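Local coordinates for protein ACDH-11, isoform b (Caenorhabditis elegans, PDB 4Y9J) that belongs to the acyl-CoA dehydrogenase family of flavoproteins and binds flavin-adenine dinucleotide in a four-chain assembly, at residues 218-223 against 287-292; 369-374 against 537-542. All blocks are in the same frame, centred on the assembly; numbering follows the deposited sequence.

Contact 1 of 2, residues 218-223 against 287-292. With FAD (flavin-adenine dinucleotide), chain E.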
# COMPACT_ATOMS: atom_id res chain seq x y z
N HIS B 218 32.90 3.26 12.64
CA HIS B 218 32.73 3.37 11.19
C HIS B 218 32.55 1.98 10.62
O HIS B 218 33.50 1.14 10.67
CB HIS B 218 33.95 4.09 10.57
CG HIS B 218 34.04 5.54 10.94
ND1 HIS B 218 34.72 5.99 12.06
CD2 HIS B 218 33.56 6.64 10.33
CE1 HIS B 218 34.61 7.30 12.14
NE2 HIS B 218 33.91 7.71 11.11
N GLY B 219 31.39 1.71 10.12
CA GLY B 219 31.06 0.36 9.61
C GLY B 219 29.67 0.26 9.08
O GLY B 219 28.89 1.28 9.11
N TYR B 220 29.30 -0.95 8.63
CA TYR B 220 28.00 -1.20 8.10
C TYR B 220 27.38 -2.40 8.81
O TYR B 220 27.95 -3.50 8.72
CB TYR B 220 28.07 -1.45 6.59
CG TYR B 220 26.73 -1.36 5.89
CD1 TYR B 220 25.77 -2.37 5.93
CD2 TYR B 220 26.46 -0.28 5.10
CE1 TYR B 220 24.57 -2.26 5.24
CE2 TYR B 220 25.25 -0.13 4.47
CZ TYR B 220 24.32 -1.11 4.50
OH TYR B 220 23.12 -0.88 3.84
N LYS B 221 26.29 -2.22 9.55
CA LYS B 221 25.65 -3.32 10.25
C LYS B 221 24.52 -3.82 9.37
O LYS B 221 23.59 -3.11 9.03
CB LYS B 221 25.19 -2.86 11.61
CG LYS B 221 26.34 -2.40 12.47
CD LYS B 221 27.36 -3.55 12.75
CE LYS B 221 28.56 -3.05 13.50
NZ LYS B 221 29.38 -4.21 13.96
N TRP B 222 24.60 -5.08 8.98
CA TRP B 222 23.76 -5.63 7.91
C TRP B 222 22.40 -6.08 8.38
O TRP B 222 21.49 -6.08 7.56
CB TRP B 222 24.53 -6.78 7.25
CG TRP B 222 23.92 -7.54 6.14
CD1 TRP B 222 23.95 -8.92 6.02
CD2 TRP B 222 23.41 -7.05 4.90
NE1 TRP B 222 23.36 -9.31 4.85
CE2 TRP B 222 23.05 -8.18 4.12
CE3 TRP B 222 23.24 -5.77 4.35
CZ2 TRP B 222 22.49 -8.05 2.85
CZ3 TRP B 222 22.67 -5.64 3.09
CH2 TRP B 222 22.28 -6.78 2.36
N PHE B 223 22.29 -6.53 9.63
CA PHE B 223 21.01 -6.82 10.27
C PHE B 223 21.08 -6.20 11.66
O PHE B 223 21.91 -6.65 12.47
CB PHE B 223 20.69 -8.32 10.51
CG PHE B 223 20.30 -9.08 9.26
CD1 PHE B 223 21.23 -9.38 8.27
CD2 PHE B 223 18.97 -9.43 9.03
CE1 PHE B 223 20.82 -10.07 7.09
CE2 PHE B 223 18.59 -10.10 7.86
CZ PHE B 223 19.52 -10.40 6.91
N GLU B 287 19.27 -1.99 8.18
CA GLU B 287 20.69 -1.90 7.90
C GLU B 287 21.16 -0.52 8.37
O GLU B 287 20.53 0.50 8.06
CB GLU B 287 20.98 -2.02 6.41
CG GLU B 287 20.45 -3.32 5.82
CD GLU B 287 20.50 -3.42 4.30
OE1 GLU B 287 21.24 -2.62 3.64
OE2 GLU B 287 19.77 -4.33 3.82
N LEU B 288 22.28 -0.51 9.06
CA LEU B 288 22.85 0.71 9.66
C LEU B 288 24.17 1.06 9.08
O LEU B 288 25.12 0.23 9.08
CB LEU B 288 22.97 0.60 11.20
CG LEU B 288 21.69 0.23 11.95
CD1 LEU B 288 22.08 0.13 13.43
CD2 LEU B 288 20.56 1.16 11.71
N LEU B 289 24.32 2.31 8.70
CA LEU B 289 25.59 2.84 8.31
C LEU B 289 26.09 3.70 9.45
O LEU B 289 25.50 4.77 9.75
CB LEU B 289 25.51 3.57 6.97
CG LEU B 289 26.74 4.32 6.49
CD1 LEU B 289 27.97 3.43 6.34
CD2 LEU B 289 26.59 5.04 5.14
N LEU B 290 27.19 3.26 10.04
CA LEU B 290 27.89 3.92 11.16
C LEU B 290 28.99 4.78 10.64
O LEU B 290 29.95 4.32 9.98
CB LEU B 290 28.46 2.91 12.14
CG LEU B 290 27.56 2.28 13.22
CD1 LEU B 290 26.18 1.91 12.82
CD2 LEU B 290 28.19 1.08 13.87
N ASP B 291 28.87 6.07 10.91
CA ASP B 291 29.89 7.01 10.54
C ASP B 291 30.12 7.97 11.68
O ASP B 291 29.52 9.05 11.72
CB ASP B 291 29.47 7.76 9.28
CG ASP B 291 30.49 8.77 8.84
OD1 ASP B 291 31.63 8.82 9.36
OD2 ASP B 291 30.14 9.55 7.94
N GLY B 292 31.02 7.60 12.58
CA GLY B 292 31.33 8.45 13.74
C GLY B 292 30.38 8.24 14.94
O GLY B 292 30.28 9.12 15.84
PA FAD E . 25.87 -17.39 6.58
O1A FAD E . 26.87 -17.75 7.67
O2A FAD E . 26.40 -16.66 5.33
O5B FAD E . 25.24 -18.74 5.95
C5B FAD E . 24.59 -19.66 6.82
C4B FAD E . 24.78 -21.03 6.23
O4B FAD E . 26.21 -21.23 6.19
C3B FAD E . 24.14 -22.13 7.03
O3B FAD E . 23.97 -23.36 6.23
C2B FAD E . 25.30 -22.44 7.96
O2B FAD E . 25.17 -23.74 8.55
C1B FAD E . 26.50 -22.37 6.98
N9A FAD E . 27.78 -22.26 7.69
C8A FAD E . 28.31 -21.13 8.26
N7A FAD E . 29.49 -21.44 8.88
C5A FAD E . 29.74 -22.77 8.67
C6A FAD E . 30.80 -23.71 9.04
N6A FAD E . 31.88 -23.28 9.75
N1A FAD E . 30.65 -24.99 8.62
C2A FAD E . 29.57 -25.41 7.94
N3A FAD E . 28.58 -24.61 7.57
C4A FAD E . 28.61 -23.30 7.90
N1 FAD E . 22.23 -10.20 13.47
C2 FAD E . 22.60 -9.22 14.35
O2 FAD E . 23.81 -9.17 14.67
N3 FAD E . 21.77 -8.43 14.95
C4 FAD E . 20.47 -8.39 14.75
O4 FAD E . 19.76 -7.60 15.33
C4X FAD E . 19.97 -9.42 13.77
N5 FAD E . 18.61 -9.35 13.41
C5X FAD E . 18.26 -10.35 12.46
C6 FAD E . 16.88 -10.36 12.12
C7 FAD E . 16.43 -11.36 11.19
C7M FAD E . 14.96 -11.34 10.90
C8 FAD E . 17.40 -12.25 10.59
C8M FAD E . 16.93 -13.30 9.57
C9 FAD E . 18.75 -12.24 10.92
C9A FAD E . 19.23 -11.26 11.85
N10 FAD E . 20.56 -11.22 12.16
C10 FAD E . 20.95 -10.25 13.11
C1' FAD E . 21.51 -12.03 11.50
C2' FAD E . 21.69 -13.51 11.89
O2' FAD E . 22.40 -13.66 13.10
C3' FAD E . 22.42 -14.22 10.76
O3' FAD E . 21.53 -14.19 9.68
C4' FAD E . 22.80 -15.63 11.16
O4' FAD E . 23.72 -15.65 12.25
C5' FAD E . 23.37 -16.40 9.96
O5' FAD E . 24.57 -15.69 9.44
P FAD E . 24.53 -15.20 7.85
O1P FAD E . 23.23 -14.53 7.63
O2P FAD E . 25.83 -14.49 7.58
O3P FAD E . 24.55 -16.63 7.07

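Contact 2 of 2, residues 369-374 against 537-542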
# COMPACT_ATOMS: atom_id res chain seq x y z
N MET B 369 10.43 -28.98 25.99
CA MET B 369 9.99 -28.17 27.08
C MET B 369 10.78 -28.50 28.36
O MET B 369 11.21 -27.60 29.07
CB MET B 369 8.54 -28.49 27.28
CG MET B 369 7.82 -27.45 27.99
SD MET B 369 7.38 -26.23 26.70
CE MET B 369 6.96 -25.32 28.17
N LEU B 370 10.95 -29.79 28.67
CA LEU B 370 11.66 -30.18 29.91
C LEU B 370 13.12 -29.80 29.75
O LEU B 370 13.75 -29.43 30.70
CB LEU B 370 11.45 -31.65 30.20
CG LEU B 370 10.04 -32.01 30.65
CD1 LEU B 370 10.08 -33.34 31.32
CD2 LEU B 370 9.42 -30.97 31.60
N LEU B 371 13.67 -29.89 28.54
CA LEU B 371 15.04 -29.49 28.28
C LEU B 371 15.17 -27.99 28.55
O LEU B 371 16.17 -27.57 29.10
CB LEU B 371 15.48 -29.87 26.87
CG LEU B 371 16.96 -29.87 26.44
CD1 LEU B 371 17.72 -30.96 27.15
CD2 LEU B 371 17.14 -30.05 24.92
N LEU B 372 14.17 -27.20 28.11
CA LEU B 372 14.17 -25.77 28.34
C LEU B 372 14.22 -25.43 29.81
O LEU B 372 14.96 -24.52 30.22
CB LEU B 372 12.92 -25.16 27.77
CG LEU B 372 12.64 -23.70 28.14
CD1 LEU B 372 13.74 -22.76 27.63
CD2 LEU B 372 11.28 -23.28 27.60
N PHE B 373 13.40 -26.11 30.60
CA PHE B 373 13.37 -25.84 32.04
C PHE B 373 14.61 -26.38 32.78
O PHE B 373 15.04 -25.77 33.73
CB PHE B 373 12.02 -26.26 32.66
CG PHE B 373 11.00 -25.21 32.45
CD1 PHE B 373 11.00 -24.07 33.24
CD2 PHE B 373 10.13 -25.28 31.37
CE1 PHE B 373 10.13 -23.01 32.98
CE2 PHE B 373 9.27 -24.21 31.10
CZ PHE B 373 9.26 -23.08 31.91
N GLU B 374 15.23 -27.44 32.27
CA GLU B 374 16.54 -27.87 32.77
C GLU B 374 17.60 -26.79 32.47
O GLU B 374 18.42 -26.48 33.31
CB GLU B 374 16.96 -29.19 32.11
CG GLU B 374 18.41 -29.62 32.37
CD GLU B 374 18.63 -30.25 33.72
OE1 GLU B 374 17.70 -30.18 34.56
OE2 GLU B 374 19.73 -30.77 33.96
N GLY B 537 14.92 -37.27 26.91
CA GLY B 537 14.30 -38.49 27.34
C GLY B 537 14.44 -38.75 28.82
O GLY B 537 13.50 -39.21 29.53
N ALA B 538 15.66 -38.57 29.29
CA ALA B 538 15.95 -38.79 30.73
C ALA B 538 15.13 -37.84 31.63
O ALA B 538 14.66 -38.23 32.71
CB ALA B 538 17.42 -38.54 30.96
N LEU B 539 14.95 -36.61 31.15
CA LEU B 539 14.13 -35.61 31.82
C LEU B 539 12.68 -36.03 31.85
O LEU B 539 12.05 -35.98 32.88
CB LEU B 539 14.29 -34.25 31.18
CG LEU B 539 15.58 -33.52 31.53
CD1 LEU B 539 15.83 -32.49 30.50
CD2 LEU B 539 15.52 -32.90 32.92
N LEU B 540 12.19 -36.55 30.73
CA LEU B 540 10.82 -37.04 30.66
C LEU B 540 10.58 -38.20 31.61
O LEU B 540 9.51 -38.32 32.19
CB LEU B 540 10.48 -37.46 29.20
CG LEU B 540 10.16 -36.31 28.25
CD1 LEU B 540 10.08 -36.81 26.83
CD2 LEU B 540 8.86 -35.62 28.63
N ILE B 541 11.59 -39.02 31.80
CA ILE B 541 11.48 -40.21 32.61
C ILE B 541 11.42 -39.78 34.07
O ILE B 541 10.62 -40.33 34.82
CB ILE B 541 12.66 -41.19 32.41
CG1 ILE B 541 12.49 -41.95 31.10
CG2 ILE B 541 12.71 -42.25 33.50
CD1 ILE B 541 13.79 -42.51 30.57
N ASP B 542 12.30 -38.86 34.43
CA ASP B 542 12.38 -38.32 35.77
C ASP B 542 11.06 -37.63 36.10
O ASP B 542 10.47 -37.85 37.15
CB ASP B 542 13.54 -37.35 35.83
CG ASP B 542 13.89 -36.92 37.25
OD1 ASP B 542 14.11 -37.77 38.13
OD2 ASP B 542 13.95 -35.70 37.46

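Contact 1 of 2, residues 218-223 against 287-292
In the beta domain between the helical parts of an acyl-CoA dehydrogenase fold, H218 to K221 pairs antiparallel with L288 to D291, and the chain then turns at W222 and brings F223 to the flavin. G219 and L290 form one hydrogen-bonded pair, with G219 N to L290 O at 3.0 Å and L290 N returning to G219 O. K221 and L288 form the next, K221 N meeting L288 O at 2.8 Å. Y220 and L289 sit between them as a non-hydrogen-bonded pair, with the CA-H of Y220 directed at L288 O.

Y220 and E287 make the side-chain hydrogen bond that crosses the contact. A chi1 of -165° puts the Y220 ring opposite its backbone N and along the neighbouring strand, where OH gives a 2.6 Å hydrogen bond to E287 OE1. That oxygen lies at the ring edge, in its plane, and accepts through its anti lone pair; ring and carboxylate are turned 57° apart. The other carboxylate oxygen, OE2, forms salt bridges with R273 and K275, so both oxygens of this buried group are engaged. W222 runs alongside E287, its CZ3 3.3 Å from OE2, while K275 also makes cation-pi contacts with the W222 and F223 rings.

On the other face, K221 bends at chi2 (-62°) and brushes L290 CD2 before its NZ forms a salt bridge with E192 and hydrogen bonds with T234 and the carbonyls of W189 and L235. At the far end H218 holds its ring over G292 N, and D291 OD1 stands near the ring plane at 3.1 Å from CD2; D291 OD2 accepts from H11 N of a second subunit. Beyond the corner at W222, F223 O lies 3.1 Å from FAD N3, and F223 CB is 3.2 Å from FAD C10.

Contact 2 of 2, residues 369-374 against 537-542
L539 reaches from its helix into the angle between L370, L371 and E374, and here the two helices pack tightly. Its CD1 methyl lies 3.8 Å from L371 CA and also 3.8 Å from E374 CB, so one branch rests directly on the backbone of the opposing helix. L370 O is another neighbour of that methyl. Nearer the root of the side chain, L539 CB meets L370 CB at 4.0 Å. The L539 chi1 of -77° sets CG opposite the carbonyl carbon and sends both methyls forward; CD2 goes to the E374 side, against E374 CB.

L370 answers in the other direction. Its CD1 sits 3.6 Å from the backbone oxygen of L539 and 3.7 Å from L540 CD2, the side chains of L370 and L540 crossing at about a right angle. This is a near-perpendicular helix crossing: the axes of 369-374 and 537-542 approach to 9.1 Å at 91°, which confines the meeting to about one turn of each helix. It joins the long helix 352-383 of the acyl-CoA dehydrogenase C-terminal domain to helix 524-545 of the additional C-terminal helical region.

Away from this centre the fit is looser. Of the L371 side chain it is CD1 that comes near, 4.1 Å from L539 CD1. E374 bends at chi2 (79°), which turns its carboxylate toward charged partners; OE1 pairs with R377, while OE2 binds R473 and the hydroxyl of Y535, leaving OE1 as the part of the carboxylate closest to L539 CD2. Partly exposed D542 marks the looser margin, its OD2 in a salt bridge with R40.

The two contacts lie on opposite sides of the chain's centre, their own centres 42 Å apart and their nearest atoms about 23 Å apart, so neither touches the other. Along the chain they follow in series: contact 1 closes within the beta domain before helix 352-383 opens contact 2. Contact 1 borders the flavin-adenine dinucleotide pocket through F223, and the K221 side chain is about 10 Å from the bound UCC. Subunits also meet around it, and R341 and Q348 of a third subunit bind the same flavin. Contact 2 is touched by no other chain and joins helices within one subunit.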